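Local structure of ApRick protease (Rickettsia conorii, 5C9F) at residues I11-N16 / F21-F26; A25-V30 / Q51-D56; G71-A76 / L98-I103; T79-V84 / F89-G94. The protein is a retropepsin-like aspartic protease, here as the protease part of a longer, probably membrane-bound protein, which probably cleaves peptide bonds as an aspartic endopeptidase. One frame throughout, in Å; residues are numbered along the deposited sequence.

Contact 1: residues I11-N16 / F21-F26; sequences IIIARN and FYINAF
Where the N-terminal strand 2-14 gives way through a short loop to strand 22-27 of the mixed sheet of this retropepsin-like protease, Arg15 and Phe21 lie one upon the other. Arg15 CG sits over a face of the Phe21 ring, 4.2 Å from its centroid and 15° off the normal, a CH-pi contact. The side chain then bends at chi3 (-66°), which carries the guanidinium on across the rim of the ring: NH1 of Arg15 comes to 3.4 Å from CE2 of Phe21, with the two planes 48° apart. Arg15 NE is salt-bridged to Asp122 and NH1 is bonded to Gly19 O, two anchors consistent with a fixed position of the group beside the ring. Deeper in, Ile13 and Ile23 cross at about a right angle in tight packing, Ile13 CD1 lying 3.5 Å from Ile23 CG1. CB of Asn16 meets the Tyr22 ring at its edge, 3.7 Å from CE2, and the Tyr22 hydroxyl is bonded to Asp18. No direct hydrogen bond joins the two segments; a water bridges them instead, donating to Ala14 O (2.8 Å) and accepting from Tyr22 N. Strand 22-27 pairs with strand 30-36, whereas strand 2-14 pairs with strand 123-131 and, at Ile11 and Ile12, continues its sheet antiparallel into a second subunit.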
# COMPACT_ATOMS: atom_id res chain seq x y z
N ILE A 11 -0.02 5.71 -11.38
CA ILE A 11 0.37 6.39 -12.60
C ILE A 11 -0.59 7.55 -12.79
O ILE A 11 -1.79 7.39 -12.73
CB ILE A 11 0.32 5.41 -13.80
CG1 ILE A 11 1.37 4.32 -13.61
CG2 ILE A 11 0.67 6.14 -15.08
CD1 ILE A 11 1.05 3.06 -14.38
N ILE A 12 -0.03 8.72 -13.06
CA ILE A 12 -0.81 9.93 -13.30
C ILE A 12 -0.44 10.49 -14.66
O ILE A 12 0.74 10.63 -15.00
CB ILE A 12 -0.49 11.03 -12.27
CG1 ILE A 12 -0.80 10.53 -10.87
CG2 ILE A 12 -1.31 12.28 -12.55
CD1 ILE A 12 -0.17 11.41 -9.80
N ILE A 13 -1.46 10.73 -15.48
CA ILE A 13 -1.27 11.15 -16.85
C ILE A 13 -2.06 12.39 -17.09
O ILE A 13 -3.27 12.41 -16.79
CB ILE A 13 -1.66 10.04 -17.82
CG1 ILE A 13 -0.58 8.95 -17.76
CG2 ILE A 13 -1.69 10.54 -19.28
CD1 ILE A 13 -1.07 7.60 -18.10
N ALA A 14 -1.41 13.42 -17.66
CA ALA A 14 -2.08 14.66 -17.97
C ALA A 14 -2.73 14.54 -19.35
O ALA A 14 -2.16 13.96 -20.27
CB ALA A 14 -1.12 15.82 -17.91
N ARG A 15 -3.93 15.09 -19.48
CA ARG A 15 -4.65 15.07 -20.71
C ARG A 15 -3.80 15.80 -21.78
O ARG A 15 -3.23 16.77 -21.50
CB ARG A 15 -6.00 15.77 -20.57
CG ARG A 15 -6.91 15.50 -21.75
CD ARG A 15 -8.21 16.29 -21.65
NE ARG A 15 -9.06 15.88 -20.53
CZ ARG A 15 -9.98 14.92 -20.59
NH1 ARG A 15 -10.08 14.13 -21.66
NH2 ARG A 15 -10.74 14.67 -19.52
N ASN A 16 -3.70 15.22 -22.96
CA ASN A 16 -3.01 15.84 -24.06
C ASN A 16 -3.83 17.09 -24.50
O ASN A 16 -5.04 17.13 -24.32
CB ASN A 16 -2.93 14.82 -25.16
CG ASN A 16 -2.07 15.26 -26.31
OD1 ASN A 16 -2.48 16.07 -27.11
ND2 ASN A 16 -0.89 14.67 -26.41
N PHE A 21 -6.19 11.12 -23.50
CA PHE A 21 -5.17 10.61 -22.66
C PHE A 21 -4.41 9.53 -23.39
O PHE A 21 -5.03 8.64 -24.05
CB PHE A 21 -5.75 10.00 -21.36
CG PHE A 21 -6.43 10.96 -20.48
CD1 PHE A 21 -5.70 11.77 -19.62
CD2 PHE A 21 -7.80 11.07 -20.49
CE1 PHE A 21 -6.33 12.66 -18.80
CE2 PHE A 21 -8.45 11.97 -19.66
CZ PHE A 21 -7.71 12.76 -18.82
N TYR A 22 -3.08 9.60 -23.31
CA TYR A 22 -2.24 8.57 -23.88
C TYR A 22 -1.42 7.91 -22.80
O TYR A 22 -1.00 8.55 -21.85
CB TYR A 22 -1.31 9.16 -24.98
CG TYR A 22 -2.07 9.82 -26.12
CD1 TYR A 22 -2.51 9.08 -27.21
CD2 TYR A 22 -2.43 11.12 -26.05
CE1 TYR A 22 -3.25 9.67 -28.23
CE2 TYR A 22 -3.17 11.71 -27.09
CZ TYR A 22 -3.56 10.97 -28.16
OH TYR A 22 -4.26 11.53 -29.18
N ILE A 23 -1.15 6.62 -22.99
CA ILE A 23 -0.33 5.84 -22.05
C ILE A 23 0.60 4.91 -22.82
O ILE A 23 0.18 4.27 -23.77
CB ILE A 23 -1.15 4.85 -21.18
CG1 ILE A 23 -2.33 5.49 -20.53
CG2 ILE A 23 -0.23 4.30 -20.11
CD1 ILE A 23 -3.19 4.44 -19.84
N ASN A 24 1.85 4.90 -22.41
CA ASN A 24 2.87 4.01 -22.96
C ASN A 24 2.88 2.75 -22.10
O ASN A 24 2.86 2.82 -20.87
CB ASN A 24 4.24 4.70 -22.91
CG ASN A 24 4.34 5.82 -23.89
OD1 ASN A 24 3.92 5.69 -25.04
ND2 ASN A 24 4.84 6.93 -23.45
N ALA A 25 2.76 1.63 -22.76
CA ALA A 25 2.81 0.37 -22.09
C ALA A 25 3.93 -0.43 -22.72
O ALA A 25 4.25 -0.24 -23.88
CB ALA A 25 1.46 -0.32 -22.27
N PHE A 26 4.43 -1.41 -22.00
CA PHE A 26 5.31 -2.39 -22.55
C PHE A 26 4.56 -3.68 -22.78
O PHE A 26 4.07 -4.32 -21.85
CB PHE A 26 6.52 -2.60 -21.67
CG PHE A 26 7.44 -1.42 -21.70
CD1 PHE A 26 7.17 -0.31 -20.92
CD2 PHE A 26 8.55 -1.40 -22.56
CE1 PHE A 26 8.00 0.79 -20.94
CE2 PHE A 26 9.38 -0.27 -22.60
CZ PHE A 26 9.11 0.82 -21.79
O HOH W 1 -2.12 12.21 -22.44

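Contact 2: residues A25-V30 / Q51-D56; sequences AFVNNV and QKLGFD
Leu53 sets its two methyls against Val27 and Val30, CD1 on Val27 alone and CD2 on both. CD1 of Leu53 meets CG1 of Val27 at 3.7 Å, the two side chains crossing at about a right angle, and CD2 of Leu53 lies 3.7 Å from CB of Val30. The same CD2 also approaches the carbonyl oxygen of Val27, at 3.3 Å. In Val27, the branch that meets the leucine is CG1, placed anti to N by a chi1 of -178°. Val27 and Val30 are the ends of a type I' beta turn that links strands 22-27 and 30-36 into a hairpin, with Val27 N bonded to Val30 O and Val30 N to Val27 O. Leu53, for its part, is the first residue to leave helical angles after helix 47-52, which closes in a Schellman motif: Gly54, at positive phi, is its C-prime residue, and Gly54 N bonds to Gln51 O at 2.9 Å. The hairpin turn thus packs against a helix terminus. At the margin, the Lys52 chain bends at chi3 (87°) and brings NZ to 3.7 Å from CG1 of Val30. A water bridges the two segments, donating to Leu53 O at 2.6 Å and accepting from Asn28 ND2 at 2.9 Å. The other end of that amide, Asn28 OD1, accepts from Ser82 N, while Leu53 and Val27 both also touch Leu80.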
# COMPACT_ATOMS: atom_id res chain seq x y z
N ALA A 25 2.76 1.63 -22.76
CA ALA A 25 2.81 0.37 -22.09
C ALA A 25 3.93 -0.43 -22.72
O ALA A 25 4.25 -0.24 -23.88
CB ALA A 25 1.46 -0.32 -22.27
N PHE A 26 4.43 -1.41 -22.00
CA PHE A 26 5.31 -2.39 -22.55
C PHE A 26 4.56 -3.68 -22.78
O PHE A 26 4.07 -4.32 -21.85
CB PHE A 26 6.52 -2.60 -21.67
CG PHE A 26 7.44 -1.42 -21.70
CD1 PHE A 26 7.17 -0.31 -20.92
CD2 PHE A 26 8.55 -1.40 -22.56
CE1 PHE A 26 8.00 0.79 -20.94
CE2 PHE A 26 9.38 -0.27 -22.60
CZ PHE A 26 9.11 0.82 -21.79
N VAL A 27 4.41 -4.01 -24.06
CA VAL A 27 3.61 -5.20 -24.50
C VAL A 27 4.64 -6.20 -25.03
O VAL A 27 5.34 -5.90 -26.00
CB VAL A 27 2.61 -4.81 -25.56
CG1 VAL A 27 1.76 -5.99 -25.96
CG2 VAL A 27 1.70 -3.67 -25.05
N ASN A 28 4.75 -7.34 -24.34
CA ASN A 28 5.75 -8.35 -24.65
C ASN A 28 7.13 -7.70 -24.81
O ASN A 28 7.81 -7.89 -25.81
CB ASN A 28 5.37 -9.11 -25.92
CG ASN A 28 4.03 -9.77 -25.81
OD1 ASN A 28 3.52 -10.02 -24.69
ND2 ASN A 28 3.40 -10.01 -26.97
N ASN A 29 7.46 -6.84 -23.86
CA ASN A 29 8.77 -6.19 -23.82
C ASN A 29 8.91 -5.00 -24.79
O ASN A 29 9.95 -4.44 -24.87
CB ASN A 29 9.97 -7.25 -24.01
CG ASN A 29 11.30 -6.71 -23.52
OD1 ASN A 29 12.40 -6.68 -24.18
ND2 ASN A 29 11.21 -6.31 -22.31
N VAL A 30 7.87 -4.61 -25.53
CA VAL A 30 7.95 -3.56 -26.54
C VAL A 30 7.08 -2.36 -26.14
O VAL A 30 5.90 -2.51 -25.84
CB VAL A 30 7.45 -4.09 -27.90
CG1 VAL A 30 7.47 -3.03 -28.98
CG2 VAL A 30 8.28 -5.30 -28.32
N GLN A 51 2.41 -5.66 -36.12
CA GLN A 51 3.64 -6.10 -36.79
C GLN A 51 4.90 -5.85 -35.92
O GLN A 51 5.75 -6.72 -35.84
CB GLN A 51 3.78 -5.39 -38.13
CG GLN A 51 2.76 -5.86 -39.10
CD GLN A 51 2.76 -5.07 -40.38
OE1 GLN A 51 2.68 -3.87 -40.37
NE2 GLN A 51 2.98 -5.76 -41.48
N LYS A 52 4.98 -4.73 -35.23
CA LYS A 52 6.05 -4.54 -34.21
C LYS A 52 6.10 -5.65 -33.17
O LYS A 52 7.17 -5.99 -32.69
CB LYS A 52 5.86 -3.29 -33.38
CG LYS A 52 6.05 -1.99 -34.10
CD LYS A 52 5.92 -0.85 -33.03
CE LYS A 52 7.27 -0.60 -32.38
NZ LYS A 52 7.09 0.02 -31.04
N LEU A 53 4.93 -6.21 -32.83
CA LEU A 53 4.86 -7.25 -31.83
C LEU A 53 5.05 -8.64 -32.45
O LEU A 53 4.96 -9.66 -31.76
CB LEU A 53 3.52 -7.19 -31.10
CG LEU A 53 3.37 -5.93 -30.24
CD1 LEU A 53 1.99 -5.87 -29.64
CD2 LEU A 53 4.42 -5.81 -29.13
N GLY A 54 5.36 -8.69 -33.74
CA GLY A 54 5.72 -9.96 -34.41
C GLY A 54 4.52 -10.73 -34.92
O GLY A 54 4.67 -11.86 -35.29
N PHE A 55 3.33 -10.12 -34.93
CA PHE A 55 2.18 -10.78 -35.52
C PHE A 55 2.31 -10.78 -37.06
O PHE A 55 2.77 -9.83 -37.65
CB PHE A 55 0.90 -10.12 -35.09
CG PHE A 55 0.53 -10.42 -33.68
CD1 PHE A 55 -0.00 -11.65 -33.35
CD2 PHE A 55 0.79 -9.52 -32.69
CE1 PHE A 55 -0.34 -11.95 -32.05
CE2 PHE A 55 0.45 -9.81 -31.37
CZ PHE A 55 -0.09 -11.04 -31.04
N ASP A 56 2.03 -11.92 -37.67
CA ASP A 56 2.05 -12.05 -39.13
C ASP A 56 0.65 -11.83 -39.57
O ASP A 56 -0.23 -12.70 -39.36
CB ASP A 56 2.53 -13.45 -39.54
CG ASP A 56 2.56 -13.64 -41.07
OD1 ASP A 56 1.92 -12.87 -41.81
OD2 ASP A 56 3.24 -14.59 -41.50
O HOH W 2 5.17 -9.92 -29.22

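Contact 3: residues G71-A76 / L98-I103; sequences GENKAA and LGDLDI
Asn73 ND2 donates to Asp100 OD2 across 2.8 Å, the one hydrogen bond between the two segments. It is clearly bent, with an angle of 131° at the hydrogen. The amide and carboxylate planes stand 76° apart; the acceptor is tilted 30° out of the Asn73 amide plane, and OD2 uses its anti lone pair, the one turned away from the other carboxylate oxygen. Asp100 is poorly ordered, so this bond to an exposed carboxylate is likely to be a mobile tie. Asn73 belongs to strand 71-84, paired here with strand 64-68 through a backbone bond to Tyr66, while Asp100 lies in the loop that runs from strand 88-97 to strand 104-106. The bond links a surface loop to one end of a long strand, though probably only loosely. Apolar contact is slight: CD1 of Leu98 lies 4.1 Å from CB of Lys74, and Leu98 also touches Tyr62. Beyond CB the lysine coils, bent at chi2, chi3 and chi4, and its end leads away from Leu98 to place NZ on the carbonyl oxygen of Tyr62. The backbones also draw near one another at this point, but Lys74 O, 3.8 Å from Leu98 N, is too far for a hydrogen bond; Leu98 O accepts one from Lys47 NZ.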
# COMPACT_ATOMS: atom_id res chain seq x y z
N GLY A 71 -19.04 2.39 -38.23
CA GLY A 71 -19.73 1.11 -38.35
C GLY A 71 -18.82 -0.11 -38.40
O GLY A 71 -17.68 -0.07 -37.89
N GLU A 72 -19.33 -1.17 -39.04
CA GLU A 72 -18.78 -2.52 -38.93
C GLU A 72 -17.39 -2.68 -39.49
O GLU A 72 -17.22 -2.50 -40.71
CB GLU A 72 -19.68 -3.52 -39.69
CG GLU A 72 -20.44 -4.42 -38.77
CD GLU A 72 -21.43 -5.33 -39.47
OE1 GLU A 72 -22.60 -5.12 -39.20
OE2 GLU A 72 -21.07 -6.21 -40.27
N ASN A 73 -16.43 -3.08 -38.67
CA ASN A 73 -15.10 -3.45 -39.20
C ASN A 73 -14.69 -4.84 -38.84
O ASN A 73 -14.94 -5.30 -37.74
CB ASN A 73 -14.03 -2.47 -38.73
CG ASN A 73 -14.30 -1.04 -39.24
OD1 ASN A 73 -14.82 -0.85 -40.34
ND2 ASN A 73 -13.98 -0.04 -38.44
N LYS A 74 -13.94 -5.46 -39.73
CA LYS A 74 -13.39 -6.80 -39.45
C LYS A 74 -12.11 -6.71 -38.59
O LYS A 74 -11.29 -5.79 -38.74
CB LYS A 74 -13.12 -7.56 -40.77
CG LYS A 74 -14.38 -7.83 -41.56
CD LYS A 74 -15.33 -8.71 -40.78
CE LYS A 74 -14.81 -10.09 -40.53
NZ LYS A 74 -14.29 -10.80 -41.71
N ALA A 75 -11.93 -7.68 -37.70
CA ALA A 75 -10.74 -7.80 -36.88
C ALA A 75 -10.34 -9.25 -36.56
O ALA A 75 -11.19 -10.17 -36.54
CB ALA A 75 -10.91 -6.98 -35.59
N ALA A 76 -9.06 -9.45 -36.31
CA ALA A 76 -8.52 -10.74 -35.86
C ALA A 76 -8.29 -10.65 -34.37
O ALA A 76 -7.60 -9.74 -33.89
CB ALA A 76 -7.21 -11.07 -36.56
N LEU A 98 -8.10 -4.06 -39.92
CA LEU A 98 -7.55 -4.11 -41.30
C LEU A 98 -7.00 -2.77 -41.71
O LEU A 98 -6.34 -2.66 -42.73
CB LEU A 98 -8.61 -4.57 -42.30
CG LEU A 98 -8.95 -6.07 -42.29
CD1 LEU A 98 -10.06 -6.42 -43.26
CD2 LEU A 98 -7.68 -6.87 -42.62
N GLY A 99 -7.28 -1.74 -40.93
CA GLY A 99 -6.65 -0.48 -41.23
C GLY A 99 -7.37 0.76 -40.81
O GLY A 99 -6.89 1.88 -41.03
N ASP A 100 -8.52 0.62 -40.16
CA ASP A 100 -9.26 1.83 -39.76
C ASP A 100 -8.56 2.65 -38.67
O ASP A 100 -9.13 3.62 -38.26
CB ASP A 100 -10.70 1.50 -39.33
CG ASP A 100 -11.69 2.70 -39.51
OD1 ASP A 100 -11.35 3.86 -39.90
OD2 ASP A 100 -12.88 2.45 -39.25
N LEU A 101 -7.31 2.34 -38.28
CA LEU A 101 -6.82 2.77 -36.95
C LEU A 101 -5.52 3.60 -36.88
O LEU A 101 -4.41 3.12 -37.09
CB LEU A 101 -6.75 1.56 -35.99
CG LEU A 101 -6.91 1.82 -34.50
CD1 LEU A 101 -8.31 2.35 -34.22
CD2 LEU A 101 -6.63 0.54 -33.70
N ASP A 102 -5.65 4.85 -36.43
CA ASP A 102 -4.47 5.74 -36.27
C ASP A 102 -3.57 5.44 -35.09
O ASP A 102 -2.35 5.53 -35.16
CB ASP A 102 -4.93 7.21 -36.15
CG ASP A 102 -3.92 8.19 -36.72
OD1 ASP A 102 -3.55 8.04 -37.91
OD2 ASP A 102 -3.50 9.12 -36.00
N ILE A 103 -4.18 5.06 -33.97
CA ILE A 103 -3.39 4.73 -32.80
C ILE A 103 -4.07 3.63 -32.03
O ILE A 103 -5.32 3.53 -31.98
CB ILE A 103 -3.20 5.99 -31.91
CG1 ILE A 103 -2.20 5.70 -30.83
CG2 ILE A 103 -4.52 6.41 -31.33
CD1 ILE A 103 -1.62 6.92 -30.18

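Contact 4: residues T79-V84 / F89-G94; sequences TLNSVV and FKNIKG
The carbonyl oxygen of Val83 receives Phe89 N at 2.7 Å in a nearly straight bond (173°), and the same oxygen lies at the edge of the Phe89 ring, in its plane. Val83 N returns a bond to Phe89 O, making this a hydrogen-bonded antiparallel pair. Leu80 and Ile92 form another, with Leu80 N 2.7 Å from Ile92 O. Between them the ladder is interrupted by a G1 beta bulge, in which Asn91 and Ile92 both face Leu80 and Asn91 takes positive phi (49°). Asn91 N bonds to Asn81 O at 3.1 Å, approaching from above the carbonyl plane. The bent Lys90 chain brings its CE carbon to 3.2 Å from Asn81 O, a contact and not a hydrogen bond. The chi1 of Thr79 (-60°) turns its methyl, not OG1, toward Asn91, and CG2 rests 3.6 Å from CA of Asn91. On the face that carries Leu80, Val83, Phe89 and Ile92, CG2 of Val83 meets CG1 of Ile92 at 3.9 Å, the two crossing at about a right angle. Both strands turn a corner here, at Asn81 and Asn91. Leu110 of helix 108-111 packs on Val83, Phe89 and Ile92, Phe114 meets Phe89 edge-to-face, and strand 43-45 lies beside Leu80 and Ile92.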
# COMPACT_ATOMS: atom_id res chain seq x y z
N THR A 79 -4.23 -12.53 -28.32
CA THR A 79 -3.95 -12.46 -26.88
C THR A 79 -2.53 -11.96 -26.64
O THR A 79 -1.61 -12.39 -27.30
CB THR A 79 -4.12 -13.84 -26.24
OG1 THR A 79 -5.47 -14.27 -26.46
CG2 THR A 79 -3.84 -13.78 -24.76
N LEU A 80 -2.40 -10.97 -25.77
CA LEU A 80 -1.13 -10.36 -25.49
C LEU A 80 -0.57 -11.01 -24.22
O LEU A 80 -1.14 -10.92 -23.15
CB LEU A 80 -1.28 -8.89 -25.36
CG LEU A 80 -1.81 -8.17 -26.63
CD1 LEU A 80 -2.19 -6.76 -26.27
CD2 LEU A 80 -0.82 -8.15 -27.76
N ASN A 81 0.54 -11.70 -24.36
CA ASN A 81 1.12 -12.44 -23.24
C ASN A 81 1.37 -11.54 -22.05
O ASN A 81 1.04 -11.90 -20.94
CB ASN A 81 2.43 -13.12 -23.66
CG ASN A 81 2.21 -14.16 -24.73
OD1 ASN A 81 1.19 -14.80 -24.79
ND2 ASN A 81 3.20 -14.32 -25.60
N SER A 82 1.95 -10.38 -22.30
CA SER A 82 2.32 -9.48 -21.21
C SER A 82 2.11 -8.01 -21.58
O SER A 82 2.48 -7.58 -22.67
CB SER A 82 3.79 -9.72 -20.83
OG SER A 82 4.32 -8.63 -20.09
N VAL A 83 1.40 -7.32 -20.72
CA VAL A 83 1.14 -5.88 -20.85
C VAL A 83 1.51 -5.25 -19.51
O VAL A 83 0.87 -5.54 -18.49
CB VAL A 83 -0.34 -5.54 -21.14
CG1 VAL A 83 -0.55 -4.01 -21.22
CG2 VAL A 83 -0.85 -6.14 -22.45
N VAL A 84 2.56 -4.42 -19.51
CA VAL A 84 3.03 -3.79 -18.31
C VAL A 84 2.67 -2.30 -18.40
O VAL A 84 3.16 -1.58 -19.30
CB VAL A 84 4.55 -3.96 -18.14
CG1 VAL A 84 5.03 -3.28 -16.85
CG2 VAL A 84 4.91 -5.45 -18.14
N PHE A 89 0.20 -7.23 -16.50
CA PHE A 89 -1.02 -7.97 -16.72
C PHE A 89 -0.74 -9.05 -17.74
O PHE A 89 0.07 -8.86 -18.66
CB PHE A 89 -2.11 -7.01 -17.21
CG PHE A 89 -2.46 -5.91 -16.24
CD1 PHE A 89 -1.82 -4.64 -16.30
CD2 PHE A 89 -3.48 -6.09 -15.33
CE1 PHE A 89 -2.19 -3.62 -15.44
CE2 PHE A 89 -3.85 -5.07 -14.48
CZ PHE A 89 -3.22 -3.83 -14.53
N LYS A 90 -1.38 -10.21 -17.58
CA LYS A 90 -1.09 -11.37 -18.39
C LYS A 90 -2.28 -11.77 -19.24
O LYS A 90 -3.41 -11.64 -18.82
CB LYS A 90 -0.66 -12.55 -17.52
CG LYS A 90 0.54 -12.28 -16.61
CD LYS A 90 1.85 -12.01 -17.36
CE LYS A 90 2.30 -13.17 -18.24
NZ LYS A 90 2.60 -14.40 -17.46
N ASN A 91 -1.98 -12.24 -20.44
CA ASN A 91 -2.95 -12.77 -21.40
C ASN A 91 -4.14 -11.87 -21.58
O ASN A 91 -5.25 -12.23 -21.28
CB ASN A 91 -3.39 -14.16 -20.96
CG ASN A 91 -2.21 -15.11 -20.84
OD1 ASN A 91 -1.38 -15.20 -21.74
ND2 ASN A 91 -2.11 -15.78 -19.71
N ILE A 92 -3.87 -10.68 -22.08
CA ILE A 92 -4.80 -9.63 -22.23
C ILE A 92 -5.35 -9.71 -23.64
O ILE A 92 -4.64 -9.87 -24.64
CB ILE A 92 -4.12 -8.26 -22.04
CG1 ILE A 92 -3.55 -8.21 -20.61
CG2 ILE A 92 -5.08 -7.10 -22.38
CD1 ILE A 92 -4.60 -8.51 -19.55
N LYS A 93 -6.67 -9.61 -23.72
CA LYS A 93 -7.38 -9.75 -25.00
C LYS A 93 -7.18 -8.52 -25.84
O LYS A 93 -7.29 -7.38 -25.36
CB LYS A 93 -8.89 -9.92 -24.72
CG LYS A 93 -9.62 -10.91 -25.61
CD LYS A 93 -11.14 -10.64 -25.61
CE LYS A 93 -11.88 -11.55 -26.59
NZ LYS A 93 -12.07 -12.93 -26.05
N GLY A 94 -7.05 -8.75 -27.14
CA GLY A 94 -7.02 -7.66 -28.10
C GLY A 94 -7.47 -8.12 -29.45
O GLY A 94 -7.88 -9.27 -29.64

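Contacts 1 and 2 follow one another along strand 22-27, sharing Ala25 and Phe26, with centres about 18 Å apart; contact 1 joins its start to the N-terminal strand and contact 2 its far end to helix 47-52. Contact 4 is nested within the loop closed by contact 3, both on strand 71-84, their centres about 20 Å apart. Contacts 2 and 4 are closer, with centres about 10 Å apart, and adjoin where strands 22-27 and 71-84 pair, Phe26 O lying 2.8 Å from Val84 N. Tyr22 of contact 1 also touches Ile103 of contact 3. All four thus reach one mixed sheet of the retropepsin-like domain, while contact 1 also connects it to the sheet continued by a second subunit.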